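Local coordinates for D-aminopeptidase (Burkholderia sp. LK4, PDB 5TZB), which probably removes N-terminal beta-amino acid residues from peptides, as a beta-aminopeptidase of the Ntn-hydrolase-like peptidase family S58, at residues C[71-74]-C[79-82]; C[236-241]-C[378-383]; C[203-208]-C[334-339]. All blocks are in the same frame, centred on the assembly; numbering follows the deposited sequence.

Contact 1: C[71-74]-C[79-82]; sequences EPRA and DSPC
The shortest hydrogen bond here runs from Arg73 NE to Ser80 O, 2.9 Å long with an N-H...O angle of 159°. One residue on, Arg73 NH2 donates to Pro81 O at 3.0 Å. Both oxygens lie at the edge of the guanidinium, in its plane, whereas the donors stand well above the two carbonyl planes. Thr306 O takes a bond from NH1 and Asn308 O a second from NH2, so main-chain carbonyls grip all three nitrogens of the cation and limit its rotation. The Arg73 side chain reaches them by a bend at chi2 (-75°), which also lays CG against Ser80 O. This loop joins strand 63-71 of the five-stranded sheet to strand 82-88 of the seven-stranded one, consistent with the paired sheets of an Ntn-type core. The faces of the guanidinium are flanked as well. Cys82 SG sits over one, 3.3 Å from Arg73 NE. Over the opposite face comes Ser80 OG, 3.0 Å from Arg73 NE but at too poor an angle for a hydrogen bond. The sulfur also touches Pro72 CB at 4.0 Å, and Pro72 and Cys82 both rest on Phe304 of strand 298-305.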
loop_
_atom_site.group_PDB
_atom_site.type_symbol
_atom_site.label_atom_id
_atom_site.label_comp_id
_atom_site.label_asym_id
_atom_site.label_seq_id
_atom_site.Cartn_x
_atom_site.Cartn_y
_atom_site.Cartn_z
ATOM N N GLU C 71 -18.336 17.945 -9.821
ATOM C CA GLU C 71 -17.371 18.529 -10.753
ATOM C C GLU C 71 -16.276 19.178 -9.917
ATOM O O GLU C 71 -16.579 20.023 -9.072
ATOM C CB GLU C 71 -18.019 19.560 -11.682
ATOM C CG GLU C 71 -19.081 19.001 -12.616
ATOM C CD GLU C 71 -18.504 18.291 -13.840
ATOM O OE1 GLU C 71 -17.274 18.045 -13.896
ATOM O OE2 GLU C 71 -19.290 18.006 -14.770
ATOM N N PRO C 72 -15.014 18.749 -10.101
ATOM C CA PRO C 72 -13.936 19.319 -9.294
ATOM C C PRO C 72 -13.558 20.756 -9.684
ATOM O O PRO C 72 -12.902 21.421 -8.887
ATOM C CB PRO C 72 -12.764 18.369 -9.561
ATOM C CG PRO C 72 -13.042 17.826 -10.923
ATOM C CD PRO C 72 -14.521 17.674 -10.988
ATOM N N ARG C 73 -13.933 21.199 -10.884
ATOM C CA ARG C 73 -13.562 22.526 -11.394
ATOM C C ARG C 73 -14.772 23.312 -11.890
ATOM O O ARG C 73 -15.862 22.756 -12.066
ATOM C CB ARG C 73 -12.549 22.411 -12.543
ATOM C CG ARG C 73 -11.212 21.772 -12.185
ATOM C CD ARG C 73 -10.328 22.718 -11.379
ATOM N NE ARG C 73 -8.951 22.243 -11.313
ATOM C CZ ARG C 73 -7.993 22.820 -10.591
ATOM N NH1 ARG C 73 -8.266 23.890 -9.857
ATOM N NH2 ARG C 73 -6.765 22.317 -10.586
ATOM N N ALA C 74 -14.578 24.612 -12.117
ATOM C CA ALA C 74 -15.635 25.444 -12.679
ATOM C C ALA C 74 -15.934 25.000 -14.106
ATOM O O ALA C 74 -17.075 25.084 -14.563
ATOM C CB ALA C 74 -15.242 26.932 -12.644
ATOM N N ASP C 79 -9.429 19.438 -18.629
ATOM C CA ASP C 79 -8.540 20.550 -19.001
ATOM C C ASP C 79 -7.806 21.153 -17.827
ATOM O O ASP C 79 -6.811 21.855 -18.005
ATOM C CB ASP C 79 -9.317 21.651 -19.717
ATOM C CG ASP C 79 -9.857 21.198 -21.043
ATOM O OD1 ASP C 79 -9.208 20.338 -21.679
ATOM O OD2 ASP C 79 -10.926 21.697 -21.448
ATOM N N SER C 80 -8.284 20.866 -16.624
ATOM C CA SER C 80 -7.640 21.365 -15.427
ATOM C C SER C 80 -7.583 20.295 -14.339
ATOM O O SER C 80 -8.364 20.325 -13.388
ATOM C CB SER C 80 -8.368 22.605 -14.908
ATOM O OG SER C 80 -7.613 23.218 -13.867
ATOM N N PRO C 81 -6.638 19.357 -14.473
ATOM C CA PRO C 81 -6.497 18.252 -13.524
ATOM C C PRO C 81 -6.294 18.716 -12.092
ATOM O O PRO C 81 -5.696 19.767 -11.873
ATOM C CB PRO C 81 -5.237 17.523 -14.029
ATOM C CG PRO C 81 -5.148 17.878 -15.464
ATOM C CD PRO C 81 -5.625 19.289 -15.541
ATOM N N CYS C 82 -6.769 17.928 -11.129
ATOM C CA CYS C 82 -6.522 18.196 -9.717
ATOM C C CYS C 82 -5.641 17.112 -9.136
ATOM O O CYS C 82 -5.816 15.928 -9.431
ATOM C CB CYS C 82 -7.827 18.255 -8.913
ATOM S SG CYS C 82 -8.960 19.569 -9.359
#

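Contact 2: C[236-241]-C[378-383]; sequences GEVLRH and LREVGW
Glu380 reaches across to Val238, and its side chain can be followed outward from the last turn of helix 371-380. CB leaves the helix toward the 236-241 loop. With CG anti to the backbone N (chi1 -179°) and the next torsion also extended, the chain runs straight out and meets Val238 coming from the opposite direction. CG makes the first, loose touch, 4.1 Å from Val238 CG1. CD comes closer, 3.7 Å from both CB and CG1 of Val238. At the tip the two oxygens divide: Glu380 OE1 lies 3.8 Å from Val238 CB, on the side of CG2, while Glu380 OE2 approaches Val238 CG1 to 3.4 Å. The carboxylate thus rests on an aliphatic group, and its polar link to the loop is indirect. A water donates to Glu380 OE2 at 3.3 Å and to Val238 O at 3.1 Å, tying the carboxylate to the valine's own carbonyl. The helix ends in a Schellman motif, with Trp383 N bonded to Leu378 O, Gly382 N bonded to Arg379 O, and Gly382 at positive phi (101°) as the C-prime residue. Val381, the first residue to leave helical angles, directs CG1 at Val238 CG1, 3.9 Å away, so Val238 packs beside both the carboxylate and this methyl, and also touches Ala377 of helix 371-380. The neighbouring second subunit borders the same region: its Tyr233 OH bonds to Val381 O, and its Arg29 forms a salt bridge with Glu237.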
loop_
_atom_site.group_PDB
_atom_site.type_symbol
_atom_site.label_atom_id
_atom_site.label_comp_id
_atom_site.label_asym_id
_atom_site.label_seq_id
_atom_site.Cartn_x
_atom_site.Cartn_y
_atom_site.Cartn_z
ATOM N N GLY C 236 -27.122 6.936 20.053
ATOM C CA GLY C 236 -27.598 5.645 19.583
ATOM C C GLY C 236 -28.090 4.718 20.690
ATOM O O GLY C 236 -29.011 3.918 20.482
ATOM N N GLU C 237 -27.467 4.814 21.861
ATOM C CA GLU C 237 -27.791 3.933 22.976
ATOM C C GLU C 237 -29.194 4.188 23.530
ATOM O O GLU C 237 -29.810 3.290 24.099
ATOM C CB GLU C 237 -26.756 4.092 24.088
ATOM C CG GLU C 237 -25.356 3.629 23.690
ATOM C CD GLU C 237 -24.341 3.736 24.824
ATOM O OE1 GLU C 237 -24.740 4.032 25.972
ATOM O OE2 GLU C 237 -23.145 3.494 24.571
ATOM N N VAL C 238 -29.710 5.399 23.344
ATOM C CA VAL C 238 -31.068 5.700 23.802
ATOM C C VAL C 238 -32.047 5.789 22.622
ATOM O O VAL C 238 -33.132 6.367 22.746
ATOM C CB VAL C 238 -31.129 7.025 24.616
ATOM C CG1 VAL C 238 -30.269 6.920 25.866
ATOM C CG2 VAL C 238 -30.685 8.197 23.769
ATOM N N LEU C 239 -31.660 5.213 21.483
ATOM C CA LEU C 239 -32.524 5.206 20.305
ATOM C C LEU C 239 -32.766 3.790 19.782
ATOM O O LEU C 239 -33.222 3.607 18.653
ATOM C CB LEU C 239 -31.920 6.078 19.195
ATOM C CG LEU C 239 -31.926 7.600 19.369
ATOM C CD1 LEU C 239 -31.202 8.255 18.213
ATOM C CD2 LEU C 239 -33.350 8.150 19.478
ATOM N N ARG C 240 -32.443 2.787 20.591
ATOM C CA ARG C 240 -32.647 1.406 20.169
ATOM C C ARG C 240 -34.111 1.026 19.962
ATOM O O ARG C 240 -34.400 0.116 19.191
ATOM C CB ARG C 240 -31.997 0.423 21.147
ATOM C CG ARG C 240 -30.486 0.555 21.246
ATOM C CD ARG C 240 -29.930 -0.531 22.145
ATOM N NE ARG C 240 -29.433 0.005 23.404
ATOM C CZ ARG C 240 -28.198 -0.182 23.856
ATOM N NH1 ARG C 240 -27.337 -0.924 23.166
ATOM N NH2 ARG C 240 -27.832 0.351 25.015
ATOM N N HIS C 241 -35.027 1.718 20.631
ATOM C CA HIS C 241 -36.446 1.341 20.597
ATOM C C HIS C 241 -37.110 1.607 19.239
ATOM O O HIS C 241 -38.105 0.971 18.891
ATOM C CB HIS C 241 -37.208 2.098 21.695
ATOM C CG HIS C 241 -37.115 3.584 21.561
ATOM N ND1 HIS C 241 -35.993 4.295 21.939
ATOM C CD2 HIS C 241 -37.995 4.495 21.081
ATOM C CE1 HIS C 241 -36.185 5.581 21.692
ATOM N NE2 HIS C 241 -37.391 5.729 21.172
ATOM N N LEU C 378 -30.187 13.639 22.466
ATOM C CA LEU C 378 -29.003 14.395 22.885
ATOM C C LEU C 378 -29.152 14.893 24.332
ATOM O O LEU C 378 -28.218 14.786 25.141
ATOM C CB LEU C 378 -28.751 15.575 21.946
ATOM C CG LEU C 378 -28.003 15.186 20.666
ATOM C CD1 LEU C 378 -28.099 16.282 19.650
ATOM C CD2 LEU C 378 -26.557 14.856 20.977
ATOM N N ARG C 379 -30.330 15.427 24.657
ATOM C CA ARG C 379 -30.568 15.921 26.006
ATOM C C ARG C 379 -30.505 14.805 27.028
ATOM O O ARG C 379 -29.877 14.962 28.070
ATOM C CB ARG C 379 -31.937 16.597 26.103
ATOM C CG ARG C 379 -32.359 16.906 27.537
ATOM C CD ARG C 379 -33.789 17.421 27.594
ATOM N NE ARG C 379 -34.179 17.891 28.925
ATOM C CZ ARG C 379 -34.123 19.163 29.311
ATOM N NH1 ARG C 379 -34.502 19.508 30.537
ATOM N NH2 ARG C 379 -33.681 20.090 28.470
ATOM N N GLU C 380 -31.066 13.655 26.673
ATOM C CA GLU C 380 -31.134 12.492 27.555
ATOM C C GLU C 380 -29.766 11.985 27.992
ATOM O O GLU C 380 -29.633 11.444 29.098
ATOM C CB GLU C 380 -31.905 11.357 26.860
ATOM C CG GLU C 380 -32.083 10.075 27.679
ATOM C CD GLU C 380 -33.045 9.088 27.022
ATOM O OE1 GLU C 380 -33.719 9.470 26.039
ATOM O OE2 GLU C 380 -33.115 7.922 27.473
ATOM N N VAL C 381 -28.761 12.145 27.133
ATOM C CA VAL C 381 -27.403 11.711 27.461
ATOM C C VAL C 381 -26.479 12.877 27.825
ATOM O O VAL C 381 -25.255 12.735 27.798
ATOM C CB VAL C 381 -26.749 10.920 26.298
ATOM C CG1 VAL C 381 -27.442 9.592 26.101
ATOM C CG2 VAL C 381 -26.775 11.732 25.016
ATOM N N GLY C 382 -27.063 14.025 28.145
ATOM C CA GLY C 382 -26.330 15.104 28.791
ATOM C C GLY C 382 -25.868 16.255 27.922
ATOM O O GLY C 382 -25.271 17.208 28.424
ATOM N N TRP C 383 -26.134 16.184 26.622
ATOM C CA TRP C 383 -25.740 17.273 25.728
ATOM C C TRP C 383 -26.659 18.474 25.894
ATOM O O TRP C 383 -27.857 18.322 26.114
ATOM C CB TRP C 383 -25.769 16.821 24.270
ATOM C CG TRP C 383 -25.576 17.938 23.275
ATOM C CD1 TRP C 383 -24.404 18.333 22.703
ATOM C CD2 TRP C 383 -26.593 18.797 22.741
ATOM N NE1 TRP C 383 -24.624 19.388 21.841
ATOM C CE2 TRP C 383 -25.963 19.688 21.848
ATOM C CE3 TRP C 383 -27.978 18.897 22.927
ATOM C CZ2 TRP C 383 -26.666 20.665 21.147
ATOM C CZ3 TRP C 383 -28.673 19.870 22.232
ATOM C CH2 TRP C 383 -28.016 20.738 21.351
HETATM O O HOH W 1 -34.900 6.224 25.324
#

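Contact 3: C[203-208]-C[334-339]; sequences RVLAAD and ISALFV
The flat group that Leu205 meets is a peptide, not a ring: Leu205 CD2 stands above the plane of the Ala336-Leu337 peptide on its oxygen side, 3.5 Å from Ala336 O. The aromatic ring of the helical segment, Phe338, has Ile334 O 3.6 Å above one of its faces, offset toward the rim, and Arg281 of helix 272-289 makes a cation-pi contact with this ring. Across the contact itself, the second methyl of Leu205 does the remaining work. Leu205 CD1 touches Ala336 CB at 3.7 Å and Leu337 CD2 at 3.8 Å, fitting between these two groups. CG of Leu205 sits anti to the carbonyl carbon, beside the backbone N (chi1 -59°), and this carries the isobutyl group from just past the end of strand 197-204 onto the helix. Leu337 leaves the helix pointing away from the 203-208 segment, but its CD2 branch returns toward Leu205, and the two leucines cross at about a right angle. The small methyl of Ala336 probably lets Leu205 approach the helix backbone. One turn on, Ala340 also touches Leu205, and Arg203 forms salt bridges with Glu343 and Glu347 of the same helix, so successive turns engage the 203-208 segment. Also on this helix segment, Ser335 OG bonds to Asp295 N of the second subunit. Apolar packing of helix 331-355 against the residue just past strand 197-204 is consistent with the helix-on-sheet layering of the alpha-beta-beta-alpha sandwich found in Ntn-type hydrolases.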
loop_
_atom_site.group_PDB
_atom_site.type_symbol
_atom_site.label_atom_id
_atom_site.label_comp_id
_atom_site.label_asym_id
_atom_site.label_seq_id
_atom_site.Cartn_x
_atom_site.Cartn_y
_atom_site.Cartn_z
ATOM N N ARG C 203 -15.268 23.450 6.290
ATOM C CA ARG C 203 -14.568 24.221 7.310
ATOM C C ARG C 203 -13.632 25.210 6.627
ATOM O O ARG C 203 -13.000 24.887 5.609
ATOM C CB ARG C 203 -13.770 23.302 8.235
ATOM C CG ARG C 203 -14.602 22.380 9.100
ATOM C CD ARG C 203 -15.330 23.131 10.198
ATOM N NE ARG C 203 -16.021 22.235 11.128
ATOM C CZ ARG C 203 -17.257 21.775 10.950
ATOM N NH1 ARG C 203 -17.948 22.126 9.871
ATOM N NH2 ARG C 203 -17.810 20.969 11.855
ATOM N N VAL C 204 -13.524 26.405 7.195
ATOM C CA VAL C 204 -12.606 27.409 6.676
ATOM C C VAL C 204 -11.515 27.650 7.710
ATOM O O VAL C 204 -11.812 27.947 8.861
ATOM C CB VAL C 204 -13.328 28.752 6.382
ATOM C CG1 VAL C 204 -12.338 29.795 5.878
ATOM C CG2 VAL C 204 -14.466 28.565 5.376
ATOM N N LEU C 205 -10.256 27.541 7.311
ATOM C CA LEU C 205 -9.162 27.815 8.241
ATOM C C LEU C 205 -8.994 29.315 8.417
ATOM O O LEU C 205 -9.385 30.104 7.550
ATOM C CB LEU C 205 -7.850 27.212 7.746
ATOM C CG LEU C 205 -7.797 25.706 7.528
ATOM C CD1 LEU C 205 -6.361 25.196 7.373
ATOM C CD2 LEU C 205 -8.516 24.996 8.640
ATOM N N ALA C 206 -8.429 29.708 9.551
ATOM C CA ALA C 206 -8.130 31.117 9.808
ATOM C C ALA C 206 -6.998 31.613 8.904
ATOM O O ALA C 206 -6.241 30.822 8.344
ATOM C CB ALA C 206 -7.774 31.333 11.271
ATOM N N ALA C 207 -6.908 32.930 8.762
ATOM C CA ALA C 207 -5.889 33.536 7.920
ATOM C C ALA C 207 -4.477 33.143 8.362
ATOM O O ALA C 207 -3.630 32.812 7.531
ATOM C CB ALA C 207 -6.053 35.043 7.929
ATOM N N ASP C 208 -4.232 33.152 9.667
ATOM C CA ASP C 208 -2.938 32.742 10.213
ATOM C C ASP C 208 -2.627 31.243 9.972
ATOM O O ASP C 208 -1.522 30.796 10.275
ATOM C CB ASP C 208 -2.835 33.091 11.700
ATOM C CG ASP C 208 -3.710 32.232 12.570
ATOM O OD1 ASP C 208 -4.747 31.733 12.087
ATOM O OD2 ASP C 208 -3.369 32.085 13.762
ATOM N N ILE C 334 -0.209 21.475 7.686
ATOM C CA ILE C 334 -1.150 20.474 7.194
ATOM C C ILE C 334 -2.075 19.920 8.295
ATOM O O ILE C 334 -3.171 19.456 7.980
ATOM C CB ILE C 334 -0.416 19.286 6.486
ATOM C CG1 ILE C 334 -1.364 18.544 5.531
ATOM C CG2 ILE C 334 0.198 18.340 7.486
ATOM C CD1 ILE C 334 -0.654 17.701 4.424
ATOM N N SER C 335 -1.671 19.977 9.566
ATOM C CA SER C 335 -2.538 19.469 10.642
ATOM C C SER C 335 -3.889 20.182 10.724
ATOM O O SER C 335 -4.908 19.539 10.962
ATOM C CB SER C 335 -1.861 19.565 12.017
ATOM O OG SER C 335 -0.737 18.714 12.096
ATOM N N ALA C 336 -3.905 21.494 10.515
ATOM C CA ALA C 336 -5.185 22.232 10.533
ATOM C C ALA C 336 -6.095 21.755 9.382
ATOM O O ALA C 336 -7.323 21.856 9.467
ATOM C CB ALA C 336 -4.943 23.743 10.449
ATOM N N LEU C 337 -5.494 21.252 8.300
ATOM C CA LEU C 337 -6.278 20.653 7.216
ATOM C C LEU C 337 -6.821 19.261 7.611
ATOM O O LEU C 337 -7.962 18.935 7.283
ATOM C CB LEU C 337 -5.458 20.556 5.922
ATOM C CG LEU C 337 -5.075 21.873 5.211
ATOM C CD1 LEU C 337 -4.020 21.644 4.130
ATOM C CD2 LEU C 337 -6.323 22.540 4.604
ATOM N N PHE C 338 -6.010 18.458 8.309
ATOM C CA PHE C 338 -6.459 17.168 8.847
ATOM C C PHE C 338 -7.660 17.348 9.797
ATOM O O PHE C 338 -8.680 16.670 9.670
ATOM C CB PHE C 338 -5.327 16.474 9.601
ATOM C CG PHE C 338 -4.193 15.982 8.720
ATOM C CD1 PHE C 338 -4.311 15.964 7.344
ATOM C CD2 PHE C 338 -3.001 15.558 9.294
ATOM C CE1 PHE C 338 -3.252 15.515 6.544
ATOM C CE2 PHE C 338 -1.952 15.093 8.507
ATOM C CZ PHE C 338 -2.077 15.083 7.131
ATOM N N VAL C 339 -7.515 18.255 10.758
ATOM C CA VAL C 339 -8.595 18.561 11.708
ATOM C C VAL C 339 -9.871 18.958 10.966
ATOM O O VAL C 339 -10.961 18.430 11.225
ATOM C CB VAL C 339 -8.185 19.718 12.662
ATOM C CG1 VAL C 339 -9.377 20.200 13.502
ATOM C CG2 VAL C 339 -7.014 19.302 13.563
#

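In the fold
Contact 1 closes first along the chain, before the other two, which interleave: 203-208, 236-241, 334-339, then 378-383. Centre to centre, contact 1 lies 22 Å from contact 3 and 43 Å from contact 2, on the opposite side of the chain's centre from the latter; contacts 2 and 3 are 31 Å apart. Contact 1 links strand 63-71 of the five-stranded sheet to strand 82-88 of the seven-stranded one, to which strand 197-204 of contact 3 also belongs. No other chain touches its segments. Contacts 2 and 3 instead fasten helices 371-380 and 331-355 where the second subunit borders them, so they tie the fold together beside a subunit interface.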